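Local coordinates for alpha-l-arabinofuranosidase domain protein (Thermotoga maritima, PDB 4ATW) that probably hydrolyses terminal alpha-L-arabinofuranosyl residues from arabinose-containing polysaccharides and oligosaccharides, as a thermostable glycoside hydrolase, at residues Leu219-Asp230 with Leu263-Gly274. Sequence-based numbering, arbitrary orientation.
Sequences LRVLQEAGDVID and LIDMVDTARKRG
Arg273 reaches from the end of helix 268-272 across the turn that follows helix 215-225, its chain bent at chi3 (70°), which brings the guanidinium over the backbone of Asp227 and Val228, with Ile229 O at its edge. NH1 donates to Ile229 O, tilted from both the guanidinium and the carbonyl plane, while NH2 forms a salt bridge with Asp230 OD1 at 3.2 Å, meeting that oxygen from above the carboxylate plane. One face of the group rests on Val228 CA. Without the guanidinium, as with an alanine here, Ile229 O would lose the NH1 donor, and Asp230 would probably be left to its remaining partners, Lys199 and the backbone N of Ala207.

Deeper in, Leu222 works as a wedge: CD2 sits 3.8 Å from Ala270 CB and 3.9 Å from Ile264 CG1, and CB packs on Val267 CG2 at 3.7 Å. Val267, the N-cap residue of helix 268-272, presses both methyls on one side of helix 215-225, for its CG1 lies 3.6 Å from Gln223 CA while CG2 also reaches Leu219 CD1. Both segments belong to the helical layer outside the eight-stranded parallel beta barrel, a TIM-type (beta/alpha)8 fold: helix 215-225 leads into strand 231-238, and helix 268-272 into strand 276-284. Leu222 and Ile264 both touch Ile232 on the first of these strands. Backbones come closest where Gly226 has no side chain, its CA 4.1 Å from that of Ala270, with a CA-H...O contact from Ala270 CA to Gly226 O (3.3 Å). Farther out, Leu219 CD2 meets Leu263 CD2, the two side chains crossing at about a right angle, and within the turn Asp227 forms a salt bridge with Lys192 of helix 184-196.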
# COMPACT_ATOMS: atom_id res chain seq x y z
N LEU A 219 -21.83 0.75 5.92
CA LEU A 219 -23.06 -0.03 5.90
C LEU A 219 -24.02 0.35 4.75
O LEU A 219 -24.69 -0.49 4.14
CB LEU A 219 -23.73 0.13 7.27
CG LEU A 219 -23.88 -1.12 8.14
CD1 LEU A 219 -22.97 -2.23 7.77
CD2 LEU A 219 -23.61 -0.69 9.53
N ARG A 220 -24.08 1.64 4.43
CA ARG A 220 -24.95 2.07 3.38
C ARG A 220 -24.33 1.79 2.04
O ARG A 220 -25.01 1.65 1.07
CB ARG A 220 -25.25 3.52 3.50
CG ARG A 220 -26.46 3.85 2.72
CD ARG A 220 -27.44 4.48 3.61
NE ARG A 220 -28.03 3.53 4.54
CZ ARG A 220 -28.62 3.90 5.68
NH1 ARG A 220 -28.67 5.19 6.03
NH2 ARG A 220 -29.22 2.99 6.44
N VAL A 221 -23.02 1.70 1.99
CA VAL A 221 -22.36 1.40 0.74
C VAL A 221 -22.50 -0.08 0.52
O VAL A 221 -22.88 -0.52 -0.54
CB VAL A 221 -20.84 1.74 0.74
CG1 VAL A 221 -20.17 1.24 -0.52
CG2 VAL A 221 -20.66 3.24 0.85
N LEU A 222 -22.18 -0.86 1.53
CA LEU A 222 -22.28 -2.29 1.36
C LEU A 222 -23.70 -2.70 1.05
O LEU A 222 -23.94 -3.60 0.24
CB LEU A 222 -21.80 -3.00 2.61
CG LEU A 222 -20.30 -2.80 2.82
CD1 LEU A 222 -19.96 -2.78 4.28
CD2 LEU A 222 -19.59 -3.93 2.10
N GLN A 223 -24.65 -2.02 1.68
CA GLN A 223 -26.06 -2.37 1.50
C GLN A 223 -26.58 -2.07 0.12
O GLN A 223 -27.44 -2.75 -0.38
CB GLN A 223 -26.88 -1.62 2.52
CG GLN A 223 -27.42 -2.49 3.62
CD GLN A 223 -27.86 -1.70 4.82
OE1 GLN A 223 -28.35 -0.56 4.70
NE2 GLN A 223 -27.69 -2.28 5.99
N GLU A 224 -26.04 -1.04 -0.50
CA GLU A 224 -26.46 -0.62 -1.82
C GLU A 224 -25.71 -1.32 -2.96
O GLU A 224 -26.31 -1.85 -3.88
CB GLU A 224 -26.29 0.90 -1.93
CG GLU A 224 -27.09 1.51 -3.03
CD GLU A 224 -28.60 1.35 -2.81
OE1 GLU A 224 -29.00 0.75 -1.78
OE2 GLU A 224 -29.39 1.83 -3.67
N ALA A 225 -24.40 -1.34 -2.88
CA ALA A 225 -23.60 -1.93 -3.93
C ALA A 225 -22.96 -3.26 -3.57
O ALA A 225 -22.12 -3.75 -4.31
CB ALA A 225 -22.53 -0.94 -4.36
N GLY A 226 -23.37 -3.83 -2.44
CA GLY A 226 -22.82 -5.10 -1.99
C GLY A 226 -22.90 -6.32 -2.91
O GLY A 226 -22.25 -7.35 -2.67
N ASP A 227 -23.68 -6.20 -3.98
CA ASP A 227 -23.83 -7.27 -4.94
C ASP A 227 -22.99 -7.00 -6.19
O ASP A 227 -22.98 -7.82 -7.13
CB ASP A 227 -25.30 -7.42 -5.35
CG ASP A 227 -25.89 -6.12 -5.88
OD1 ASP A 227 -25.38 -5.03 -5.52
OD2 ASP A 227 -26.87 -6.18 -6.66
N VAL A 228 -22.28 -5.87 -6.23
CA VAL A 228 -21.48 -5.58 -7.40
C VAL A 228 -20.09 -5.08 -7.15
O VAL A 228 -19.26 -5.16 -8.04
CB VAL A 228 -22.14 -4.54 -8.33
CG1 VAL A 228 -23.53 -5.00 -8.75
CG2 VAL A 228 -22.17 -3.21 -7.65
N ILE A 229 -19.81 -4.54 -5.99
CA ILE A 229 -18.47 -4.07 -5.75
C ILE A 229 -17.66 -5.27 -5.26
O ILE A 229 -18.26 -6.26 -4.86
CB ILE A 229 -18.48 -2.96 -4.72
CG1 ILE A 229 -18.93 -3.50 -3.37
CG2 ILE A 229 -19.45 -1.89 -5.17
CD1 ILE A 229 -19.15 -2.39 -2.36
N ASP A 230 -16.33 -5.21 -5.31
CA ASP A 230 -15.49 -6.32 -4.87
C ASP A 230 -14.72 -6.05 -3.59
O ASP A 230 -14.30 -6.98 -2.91
CB ASP A 230 -14.53 -6.67 -5.97
CG ASP A 230 -15.25 -7.01 -7.25
OD1 ASP A 230 -15.82 -8.11 -7.30
OD2 ASP A 230 -15.26 -6.18 -8.20
N LEU A 263 -18.66 -5.54 9.55
CA LEU A 263 -19.78 -4.80 8.99
C LEU A 263 -20.13 -5.55 7.75
O LEU A 263 -21.28 -5.82 7.52
CB LEU A 263 -19.41 -3.38 8.63
CG LEU A 263 -19.02 -2.45 9.78
CD1 LEU A 263 -18.36 -1.21 9.22
CD2 LEU A 263 -20.21 -2.08 10.57
N ILE A 264 -19.14 -5.93 6.95
CA ILE A 264 -19.42 -6.67 5.74
C ILE A 264 -20.22 -7.92 6.05
O ILE A 264 -21.17 -8.25 5.36
CB ILE A 264 -18.13 -7.08 5.02
CG1 ILE A 264 -17.35 -5.83 4.64
CG2 ILE A 264 -18.45 -7.84 3.73
CD1 ILE A 264 -16.03 -6.14 3.96
N ASP A 265 -19.84 -8.64 7.10
CA ASP A 265 -20.55 -9.86 7.43
C ASP A 265 -22.02 -9.56 7.67
O ASP A 265 -22.87 -10.41 7.44
CB ASP A 265 -19.96 -10.52 8.66
CG ASP A 265 -18.68 -11.26 8.37
OD1 ASP A 265 -18.23 -11.31 7.21
OD2 ASP A 265 -18.12 -11.80 9.34
N MET A 266 -22.31 -8.35 8.11
CA MET A 266 -23.69 -7.96 8.43
C MET A 266 -24.59 -7.53 7.26
O MET A 266 -25.74 -7.19 7.46
CB MET A 266 -23.68 -6.86 9.50
CG MET A 266 -22.86 -7.17 10.72
SD MET A 266 -23.03 -5.85 11.89
CE MET A 266 -21.63 -6.17 13.06
N VAL A 267 -24.06 -7.53 6.05
CA VAL A 267 -24.87 -7.17 4.89
C VAL A 267 -24.97 -8.40 4.01
O VAL A 267 -24.06 -8.69 3.23
CB VAL A 267 -24.23 -6.03 4.08
CG1 VAL A 267 -25.18 -5.59 2.97
CG2 VAL A 267 -23.90 -4.85 4.99
N ASP A 268 -26.09 -9.11 4.12
CA ASP A 268 -26.26 -10.33 3.35
C ASP A 268 -25.68 -10.37 1.97
O ASP A 268 -24.85 -11.22 1.70
CB ASP A 268 -27.72 -10.73 3.34
CG ASP A 268 -28.17 -11.26 4.67
OD1 ASP A 268 -27.28 -11.66 5.46
OD2 ASP A 268 -29.39 -11.30 4.93
N THR A 269 -26.07 -9.46 1.08
CA THR A 269 -25.48 -9.52 -0.27
C THR A 269 -23.96 -9.41 -0.26
O THR A 269 -23.28 -10.20 -0.89
CB THR A 269 -26.03 -8.44 -1.22
OG1 THR A 269 -25.59 -7.13 -0.80
CG2 THR A 269 -27.54 -8.48 -1.23
N ALA A 270 -23.41 -8.44 0.46
CA ALA A 270 -21.96 -8.26 0.52
C ALA A 270 -21.25 -9.47 1.09
O ALA A 270 -20.13 -9.78 0.68
CB ALA A 270 -21.61 -7.06 1.36
N ARG A 271 -21.87 -10.15 2.05
CA ARG A 271 -21.23 -11.31 2.64
C ARG A 271 -21.27 -12.51 1.68
O ARG A 271 -20.31 -13.24 1.56
CB ARG A 271 -21.88 -11.67 3.97
CG ARG A 271 -21.09 -12.67 4.78
CD ARG A 271 -21.86 -13.23 6.00
NE ARG A 271 -23.04 -13.99 5.61
CZ ARG A 271 -24.30 -13.52 5.62
NH1 ARG A 271 -24.56 -12.28 6.03
NH2 ARG A 271 -25.31 -14.29 5.18
N LYS A 272 -22.40 -12.70 1.01
CA LYS A 272 -22.52 -13.79 0.05
C LYS A 272 -21.37 -13.71 -0.94
O LYS A 272 -20.63 -14.68 -1.07
CB LYS A 272 -23.86 -13.72 -0.69
CG LYS A 272 -24.99 -14.58 -0.09
CD LYS A 272 -25.33 -14.22 1.36
CE LYS A 272 -26.52 -15.06 1.88
NZ LYS A 272 -27.82 -14.76 1.18
N ARG A 273 -21.22 -12.59 -1.67
CA ARG A 273 -20.08 -12.43 -2.60
C ARG A 273 -18.97 -12.16 -1.61
O ARG A 273 -19.21 -11.50 -0.60
CB ARG A 273 -20.27 -11.21 -3.50
CG ARG A 273 -21.53 -11.25 -4.37
CD ARG A 273 -21.79 -10.01 -5.27
NE ARG A 273 -20.86 -9.86 -6.38
CZ ARG A 273 -19.76 -9.11 -6.33
NH1 ARG A 273 -19.48 -8.44 -5.23
NH2 ARG A 273 -18.94 -9.01 -7.39
N GLY A 274 -17.76 -12.63 -1.84
CA GLY A 274 -16.74 -12.36 -0.84
C GLY A 274 -16.18 -10.94 -0.81
O GLY A 274 -14.98 -10.78 -0.88